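PDB 3HJL: flagellar motor switch protein FliG from Aquifex aeolicus, which probably forms part of the rotor-mounted switch complex at the base of the flagellum, helping to generate torque and set the direction of rotation. Local coordinates for residues Lys111-Val116 with Glu177-Leu182. Residues are numbered along the deposited sequence; the frame is centred on the assembly and turned at random.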
# COMPACT_ATOMS: atom_id res chain seq x y z
N LYS A 111 -11.79 4.49 13.76
CA LYS A 111 -12.85 5.46 13.44
C LYS A 111 -13.41 5.26 12.02
O LYS A 111 -14.60 5.46 11.80
CB LYS A 111 -12.35 6.90 13.59
CG LYS A 111 -12.31 7.41 15.02
CD LYS A 111 -11.80 8.85 15.05
CE LYS A 111 -11.77 9.40 16.48
NZ LYS A 111 -11.41 10.85 16.50
N GLU A 112 -12.54 4.92 11.07
CA GLU A 112 -12.98 4.60 9.71
C GLU A 112 -13.82 3.33 9.66
O GLU A 112 -14.74 3.22 8.85
CB GLU A 112 -11.78 4.46 8.77
CG GLU A 112 -11.03 5.75 8.52
CD GLU A 112 -11.86 6.80 7.79
OE1 GLU A 112 -12.51 6.48 6.76
OE2 GLU A 112 -11.83 7.97 8.24
N ILE A 113 -13.45 2.36 10.51
CA ILE A 113 -14.22 1.11 10.69
C ILE A 113 -15.61 1.41 11.27
O ILE A 113 -16.60 0.77 10.91
CB ILE A 113 -13.46 0.12 11.66
CG1 ILE A 113 -12.28 -0.54 10.97
CG2 ILE A 113 -14.39 -0.96 12.18
CD1 ILE A 113 -12.69 -1.56 9.88
N GLU A 114 -15.66 2.37 12.19
CA GLU A 114 -16.89 2.79 12.87
C GLU A 114 -17.89 3.43 11.87
O GLU A 114 -19.09 3.41 12.10
CB GLU A 114 -16.57 3.80 13.98
CG GLU A 114 -17.19 3.50 15.35
CD GLU A 114 -16.42 2.44 16.12
OE1 GLU A 114 -15.69 1.66 15.48
OE2 GLU A 114 -16.57 2.36 17.36
N LYS A 115 -17.38 4.03 10.81
CA LYS A 115 -18.23 4.59 9.76
C LYS A 115 -18.89 3.53 8.87
O LYS A 115 -19.91 3.80 8.24
CB LYS A 115 -17.43 5.53 8.86
CG LYS A 115 -16.95 6.79 9.56
CD LYS A 115 -16.04 7.59 8.64
CE LYS A 115 -15.23 8.62 9.39
NZ LYS A 115 -14.30 9.30 8.44
N VAL A 116 -18.32 2.33 8.82
CA VAL A 116 -18.79 1.29 7.92
C VAL A 116 -20.06 0.63 8.48
O VAL A 116 -20.16 0.41 9.66
CB VAL A 116 -17.70 0.22 7.66
CG1 VAL A 116 -18.19 -0.82 6.65
CG2 VAL A 116 -16.41 0.88 7.17
N GLU A 177 -3.92 -3.87 12.02
CA GLU A 177 -3.67 -4.57 10.76
C GLU A 177 -4.92 -5.31 10.26
O GLU A 177 -5.20 -5.29 9.07
CB GLU A 177 -2.49 -5.54 10.92
CG GLU A 177 -2.16 -6.41 9.68
CD GLU A 177 -1.87 -5.60 8.43
OE1 GLU A 177 -1.42 -4.45 8.57
OE2 GLU A 177 -2.05 -6.12 7.30
N LEU A 178 -5.64 -5.95 11.17
CA LEU A 178 -6.93 -6.63 10.88
C LEU A 178 -7.94 -5.60 10.28
O LEU A 178 -8.59 -5.85 9.27
CB LEU A 178 -7.51 -7.22 12.19
CG LEU A 178 -8.10 -8.62 12.33
CD1 LEU A 178 -7.14 -9.72 11.85
CD2 LEU A 178 -8.47 -8.85 13.80
N ALA A 179 -7.98 -4.42 10.89
CA ALA A 179 -8.89 -3.36 10.49
C ALA A 179 -8.53 -2.79 9.12
O ALA A 179 -9.41 -2.54 8.31
CB ALA A 179 -8.90 -2.26 11.56
N GLN A 180 -7.23 -2.60 8.86
CA GLN A 180 -6.75 -2.12 7.57
C GLN A 180 -7.00 -3.12 6.42
O GLN A 180 -7.33 -2.71 5.31
CB GLN A 180 -5.27 -1.73 7.64
CG GLN A 180 -4.99 -0.54 8.57
CD GLN A 180 -3.62 0.10 8.35
OE1 GLN A 180 -2.66 -0.21 9.06
NE2 GLN A 180 -3.53 0.98 7.38
N ILE A 181 -6.84 -4.41 6.69
CA ILE A 181 -7.18 -5.47 5.72
C ILE A 181 -8.69 -5.48 5.43
O ILE A 181 -9.11 -5.76 4.30
CB ILE A 181 -6.74 -6.89 6.22
CG1 ILE A 181 -5.21 -7.03 6.21
CG2 ILE A 181 -7.38 -8.04 5.37
CD1 ILE A 181 -4.57 -6.92 4.82
N LEU A 182 -9.49 -5.18 6.45
CA LEU A 182 -10.95 -5.12 6.32
C LEU A 182 -11.33 -3.88 5.46
O LEU A 182 -12.19 -3.98 4.59
CB LEU A 182 -11.62 -5.09 7.72
CG LEU A 182 -13.11 -5.52 7.82
CD1 LEU A 182 -13.51 -5.98 9.23
CD2 LEU A 182 -14.04 -4.41 7.34
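In the all-helical, armadillo-repeat FliG chain, the end of the long helix 93-114 packs against helix 172-193 of the middle domain, and between 111-116 and 177-182 the contact runs through I113. From the last turns of its helix it reaches the other one with its longer branch. CG1 of I113 lies 3.8 Å from CB of A179. With a mere methyl on A179 between the backbones, the CA atoms of I113 and A179 are the nearest within the two segments, 7.0 Å apart. The CG1 branch stands beside the backbone N and anti to the carbonyl carbon (chi1 -75°), which carries CD1 on past the methyl of A179 to lie 3.8 Å from the A179 carbonyl O and 4.0 Å from CD2 of L182. The side chains of I113 and L182 cross at about a right angle where CD1 meets CD2. A179 and L182, three residues apart, thus present adjacent parts of one helix face to a single isoleucine, and all three residues are buried. F136 of helix 130-137 touches I113, A179 and L182, L121 of helix 118-125 touches I113 and L182, and I109 and L110 extend the packing on A179. Within 111-116, K115 NZ forms a salt bridge with E112 OE2 at 2.8 Å, approaching from above the carboxylate plane, while E114 OE2 is hydrogen-bonded to S141 OG.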